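Local atomic coordinates of probable glucarate dehydratase (Mycobacterium smegmatis str. MC2 155, PDB entry 3VDG), a protein that probably dehydrates glucarate or a related acid sugar, as a metal-dependent member of the enolase superfamily. Residues V305-Y319 against C333-N345. Residues are numbered along the deposited sequence; the frame is centred on the assembly and turned at random.
With FMT (formic acid), chain B.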
loop_
_atom_site.group_PDB
_atom_site.type_symbol
_atom_site.label_atom_id
_atom_site.label_comp_id
_atom_site.label_asym_id
_atom_site.label_seq_id
_atom_site.Cartn_x
_atom_site.Cartn_y
_atom_site.Cartn_z
ATOM N N VAL A 305 0.967 -4.578 16.802
ATOM C CA VAL A 305 1.706 -5.739 16.327
ATOM C C VAL A 305 2.685 -6.235 17.411
ATOM O O VAL A 305 2.741 -7.434 17.695
ATOM C CB VAL A 305 2.466 -5.405 15.015
ATOM C CG1 VAL A 305 3.501 -6.470 14.703
ATOM C CG2 VAL A 305 1.473 -5.268 13.859
ATOM N N ALA A 306 3.437 -5.327 18.021
ATOM C CA ALA A 306 4.430 -5.740 19.035
ATOM C C ALA A 306 3.761 -6.427 20.243
ATOM O O ALA A 306 4.288 -7.382 20.788
ATOM C CB ALA A 306 5.264 -4.549 19.498
ATOM N N LYS A 307 2.593 -5.940 20.644
ATOM C CA LYS A 307 1.897 -6.469 21.809
ATOM C C LYS A 307 1.030 -7.679 21.524
ATOM O O LYS A 307 0.545 -8.327 22.450
ATOM C CB LYS A 307 1.029 -5.370 22.428
ATOM C CG LYS A 307 1.820 -4.275 23.123
ATOM C CD LYS A 307 0.917 -3.073 23.363
ATOM C CE LYS A 307 1.681 -1.881 23.897
ATOM N NZ LYS A 307 2.092 -2.128 25.296
ATOM N N ASN A 308 0.817 -7.989 20.251
ATOM C CA ASN A 308 -0.152 -9.034 19.898
ATOM C C ASN A 308 -1.533 -8.729 20.462
ATOM O O ASN A 308 -2.229 -9.612 20.968
ATOM C CB ASN A 308 0.333 -10.405 20.387
ATOM C CG ASN A 308 1.574 -10.876 19.643
ATOM O OD1 ASN A 308 1.517 -11.154 18.449
ATOM N ND2 ASN A 308 2.700 -10.957 20.345
ATOM N N SER A 309 -1.936 -7.468 20.371
ATOM C CA SER A 309 -3.217 -7.054 20.934
ATOM C C SER A 309 -4.407 -7.531 20.134
ATOM O O SER A 309 -5.475 -7.763 20.691
ATOM C CB SER A 309 -3.281 -5.536 21.043
ATOM O OG SER A 309 -2.218 -5.071 21.835
ATOM N N VAL A 310 -4.251 -7.631 18.819
ATOM C CA VAL A 310 -5.384 -8.037 17.975
ATOM C C VAL A 310 -4.930 -8.933 16.841
ATOM O O VAL A 310 -3.760 -8.893 16.420
ATOM C CB VAL A 310 -6.140 -6.841 17.350
ATOM C CG1 VAL A 310 -6.815 -6.000 18.424
ATOM C CG2 VAL A 310 -5.210 -6.004 16.474
ATOM N N GLN A 311 -5.872 -9.726 16.349
ATOM C CA GLN A 311 -5.611 -10.661 15.276
ATOM C C GLN A 311 -6.337 -10.243 13.998
ATOM O O GLN A 311 -6.005 -10.728 12.917
ATOM C CB GLN A 311 -6.031 -12.072 15.707
ATOM C CG GLN A 311 -5.123 -12.656 16.792
ATOM C CD GLN A 311 -5.370 -12.032 18.154
ATOM O OE1 GLN A 311 -6.486 -12.104 18.687
ATOM N NE2 GLN A 311 -4.330 -11.409 18.729
ATOM N N VAL A 312 -7.326 -9.353 14.130
ATOM C CA VAL A 312 -8.125 -8.862 12.986
ATOM C C VAL A 312 -8.290 -7.339 13.099
ATOM O O VAL A 312 -8.610 -6.831 14.172
ATOM C CB VAL A 312 -9.530 -9.510 12.957
ATOM C CG1 VAL A 312 -10.372 -8.910 11.845
ATOM C CG2 VAL A 312 -9.464 -11.039 12.811
ATOM N N VAL A 313 -8.045 -6.601 12.017
ATOM C CA VAL A 313 -8.247 -5.139 12.040
ATOM C C VAL A 313 -9.466 -4.818 11.168
ATOM O O VAL A 313 -9.626 -5.370 10.078
ATOM C CB VAL A 313 -7.013 -4.372 11.511
ATOM C CG1 VAL A 313 -7.289 -2.864 11.480
ATOM C CG2 VAL A 313 -5.803 -4.647 12.401
ATOM N N LEU A 314 -10.359 -3.973 11.648
ATOM C CA LEU A 314 -11.485 -3.581 10.811
ATOM C C LEU A 314 -11.128 -2.340 10.033
ATOM O O LEU A 314 -10.865 -1.309 10.615
ATOM C CB LEU A 314 -12.752 -3.352 11.627
ATOM C CG LEU A 314 -13.698 -4.532 11.848
ATOM C CD1 LEU A 314 -13.034 -5.610 12.676
ATOM C CD2 LEU A 314 -14.989 -4.079 12.523
ATOM N N SER A 315 -11.065 -2.448 8.706
ATOM C CA SER A 315 -10.773 -1.261 7.909
ATOM C C SER A 315 -11.967 -0.304 7.968
ATOM O O SER A 315 -13.092 -0.711 8.250
ATOM C CB SER A 315 -10.522 -1.648 6.453
ATOM O OG SER A 315 -11.702 -2.246 5.897
ATOM N N ASP A 316 -11.722 0.963 7.671
ATOM C CA ASP A 316 -12.800 1.928 7.464
ATOM C C ASP A 316 -12.218 3.106 6.698
ATOM O O ASP A 316 -11.454 3.899 7.263
ATOM C CB ASP A 316 -13.377 2.406 8.807
ATOM C CG ASP A 316 -14.589 3.290 8.626
ATOM O OD1 ASP A 316 -14.640 4.000 7.593
ATOM O OD2 ASP A 316 -15.484 3.289 9.509
ATOM N N HIS A 317 -12.562 3.234 5.416
ATOM C CA HIS A 317 -11.915 4.273 4.597
ATOM C C HIS A 317 -12.251 5.663 5.054
ATOM O O HIS A 317 -11.560 6.614 4.700
ATOM C CB HIS A 317 -12.233 4.110 3.106
ATOM C CG HIS A 317 -13.631 4.514 2.717
ATOM N ND1 HIS A 317 -14.661 3.651 2.716
ATOM C CD2 HIS A 317 -14.139 5.738 2.259
ATOM C CE1 HIS A 317 -15.769 4.286 2.310
ATOM N NE2 HIS A 317 -15.443 5.568 2.035
ATOM N N HIS A 318 -13.308 5.808 5.849
ATOM C CA HIS A 318 -13.734 7.149 6.296
ATOM C C HIS A 318 -12.792 7.735 7.304
ATOM O O HIS A 318 -12.680 8.966 7.419
ATOM C CB HIS A 318 -15.151 7.121 6.874
ATOM C CG HIS A 318 -16.198 6.611 5.915
ATOM N ND1 HIS A 318 -16.559 5.293 5.849
ATOM C CD2 HIS A 318 -16.981 7.281 4.978
ATOM C CE1 HIS A 318 -17.531 5.146 4.922
ATOM N NE2 HIS A 318 -17.787 6.355 4.389
ATOM N N TYR A 319 -12.101 6.895 8.070
ATOM C CA TYR A 319 -11.129 7.467 9.021
ATOM C C TYR A 319 -9.669 7.041 8.829
ATOM O O TYR A 319 -8.769 7.643 9.425
ATOM C CB TYR A 319 -11.598 7.358 10.491
ATOM C CG TYR A 319 -11.797 5.958 11.036
ATOM C CD1 TYR A 319 -13.074 5.471 11.284
ATOM C CD2 TYR A 319 -10.716 5.133 11.304
ATOM C CE1 TYR A 319 -13.273 4.201 11.800
ATOM C CE2 TYR A 319 -10.906 3.849 11.810
ATOM C CZ TYR A 319 -12.192 3.394 12.057
ATOM O OH TYR A 319 -12.397 2.114 12.556
ATOM N N CYS A 333 -1.693 -5.466 6.943
ATOM C CA CYS A 333 -2.318 -6.597 7.641
ATOM C C CYS A 333 -1.856 -7.931 7.065
ATOM O O CYS A 333 -1.476 -8.848 7.808
ATOM C CB CYS A 333 -3.848 -6.509 7.588
ATOM S SG CYS A 333 -4.458 -5.176 8.656
ATOM N N ASP A 334 -1.889 -8.046 5.744
ATOM C CA ASP A 334 -1.426 -9.274 5.094
ATOM C C ASP A 334 0.024 -9.562 5.481
ATOM O O ASP A 334 0.371 -10.683 5.824
ATOM C CB ASP A 334 -1.538 -9.151 3.581
ATOM C CG ASP A 334 -1.441 -10.509 2.881
ATOM O OD1 ASP A 334 -1.845 -11.518 3.481
ATOM O OD2 ASP A 334 -0.945 -10.572 1.744
ATOM N N THR A 335 0.868 -8.540 5.445
ATOM C CA THR A 335 2.297 -8.718 5.737
ATOM C C THR A 335 2.531 -9.166 7.181
ATOM O O THR A 335 3.365 -10.021 7.446
ATOM C CB THR A 335 3.051 -7.396 5.498
ATOM O OG1 THR A 335 2.935 -7.053 4.119
ATOM C CG2 THR A 335 4.534 -7.510 5.865
ATOM N N PHE A 336 1.811 -8.566 8.117
ATOM C CA PHE A 336 2.047 -8.847 9.532
ATOM C C PHE A 336 1.126 -9.929 10.106
ATOM O O PHE A 336 1.059 -10.124 11.314
ATOM C CB PHE A 336 1.983 -7.555 10.340
ATOM C CG PHE A 336 3.196 -6.698 10.158
ATOM C CD1 PHE A 336 3.309 -5.861 9.055
ATOM C CD2 PHE A 336 4.253 -6.758 11.073
ATOM C CE1 PHE A 336 4.453 -5.092 8.857
ATOM C CE2 PHE A 336 5.391 -5.981 10.890
ATOM C CZ PHE A 336 5.495 -5.151 9.777
ATOM N N GLY A 337 0.416 -10.629 9.235
ATOM C CA GLY A 337 -0.381 -11.787 9.648
ATOM C C GLY A 337 -1.671 -11.459 10.370
ATOM O O GLY A 337 -2.166 -12.264 11.168
ATOM N N LEU A 338 -2.244 -10.294 10.074
ATOM C CA LEU A 338 -3.521 -9.883 10.669
ATOM C C LEU A 338 -4.664 -10.087 9.682
ATOM O O LEU A 338 -4.507 -9.832 8.477
ATOM C CB LEU A 338 -3.454 -8.394 11.027
ATOM C CG LEU A 338 -2.344 -7.966 11.995
ATOM C CD1 LEU A 338 -2.341 -6.449 12.149
ATOM C CD2 LEU A 338 -2.528 -8.645 13.342
ATOM N N GLY A 339 -5.819 -10.521 10.174
ATOM C CA GLY A 339 -6.993 -10.639 9.312
ATOM C C GLY A 339 -7.561 -9.244 9.056
ATOM O O GLY A 339 -7.194 -8.274 9.733
ATOM N N LEU A 340 -8.461 -9.138 8.086
ATOM C CA LEU A 340 -8.991 -7.818 7.686
ATOM C C LEU A 340 -10.489 -7.892 7.493
ATOM O O LEU A 340 -10.987 -8.755 6.774
ATOM C CB LEU A 340 -8.349 -7.345 6.379
ATOM C CG LEU A 340 -8.797 -5.943 5.912
ATOM C CD1 LEU A 340 -8.186 -4.880 6.819
ATOM C CD2 LEU A 340 -8.358 -5.721 4.470
ATOM N N SER A 341 -11.210 -6.984 8.136
ATOM C CA SER A 341 -12.650 -6.918 7.959
ATOM C C SER A 341 -12.967 -5.449 7.665
ATOM O O SER A 341 -12.056 -4.676 7.318
ATOM C CB SER A 341 -13.343 -7.432 9.242
ATOM O OG SER A 341 -14.759 -7.518 9.083
ATOM N N MET A 342 -14.227 -5.051 7.796
ATOM C CA MET A 342 -14.586 -3.641 7.587
ATOM C C MET A 342 -15.661 -3.156 8.563
ATOM O O MET A 342 -16.686 -3.819 8.773
ATOM C CB MET A 342 -15.031 -3.385 6.139
ATOM C CG MET A 342 -15.231 -1.910 5.813
ATOM S SD MET A 342 -15.837 -1.624 4.123
ATOM C CE MET A 342 -14.490 -2.275 3.130
ATOM N N HIS A 343 -15.403 -1.982 9.135
ATOM C CA HIS A 343 -16.243 -1.310 10.118
ATOM C C HIS A 343 -17.118 -0.337 9.394
ATOM O O HIS A 343 -16.769 0.149 8.317
ATOM C CB HIS A 343 -15.318 -0.541 11.083
ATOM C CG HIS A 343 -16.020 0.493 11.948
ATOM N ND1 HIS A 343 -16.140 1.803 11.578
ATOM C CD2 HIS A 343 -16.640 0.380 13.194
ATOM C CE1 HIS A 343 -16.805 2.481 12.541
ATOM N NE2 HIS A 343 -17.109 1.611 13.529
ATOM N N SER A 344 -18.265 -0.023 9.974
ATOM C CA SER A 344 -19.142 0.970 9.363
ATOM C C SER A 344 -19.822 1.832 10.418
ATOM O O SER A 344 -19.870 1.466 11.597
ATOM C CB SER A 344 -20.169 0.319 8.432
ATOM O OG SER A 344 -21.332 -0.038 9.114
ATOM N N ASN A 345 -20.280 2.998 9.993
ATOM C CA ASN A 345 -21.161 3.832 10.798
ATOM C C ASN A 345 -22.365 4.137 9.929
ATOM O O ASN A 345 -22.330 3.904 8.716
ATOM C CB ASN A 345 -20.469 5.137 11.164
ATOM C CG ASN A 345 -19.439 4.968 12.274
ATOM O OD1 ASN A 345 -18.259 5.227 12.071
ATOM N ND2 ASN A 345 -19.883 4.525 13.451
HETATM C C FMT B . -18.832 1.360 16.717
HETATM O O1 FMT B . -18.173 0.344 16.912
HETATM O O2 FMT B . -18.409 2.283 15.846
HETATM O O HOH W 1 -4.152 -12.944 12.986
HETATM O O HOH W 2 -16.981 2.154 6.357
#
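Strands 312-315 and 339-342 run parallel, and five backbone hydrogen bonds join them: G339 N to Q311 O, V313 N to G339 O, S341 N to V313 O, S315 N to S341 O and H343 N to S315 O, none longer than 3.0 Å and all with N-H...O angles of at least 160°. S341 O takes a second donor, the S315 hydroxyl; chi1 of 62° brings S315 OG within 2.8 Å of S341 O. Helix 323-336 links the strands, a beta-alpha-beta crossover of the enolase-type barrel.

Apolar contacts occupy both faces. On one, V313 CB rests 3.9 Å from C333 SG, and V313 CG2 meets L338 CD1. On the other, L314 CD2 lies 3.8 Å from H343 CB while L314 CD1 touches S341 CB. Farther out, V305 CG1 approaches F336 CD2 obliquely at 3.7 Å, and the F336 ring stacks on F336 of the second subunit.

Past the strand ends, H343 ND1 donates to D316 OD2 at 2.6 Å, in the H343 ring plane and onto the anti lone pair. From the N-cap position, D316 OD1 accepts from H318 N at 2.8 Å and also from H318 ND1. Y319 OH lies over one face of H343. H343 NE2 gives a nearly straight bond (178°) to formate O2.

Held by D316 at one nitrogen, the imidazole presents the other to formate, probably from the crystallisation liquor and also bonded to N246. H343 packs on N292, a sodium ligand with D244 and E269, and the L314 side chain lies about 4 Å from the ion, consistent with a place in the active-site pocket.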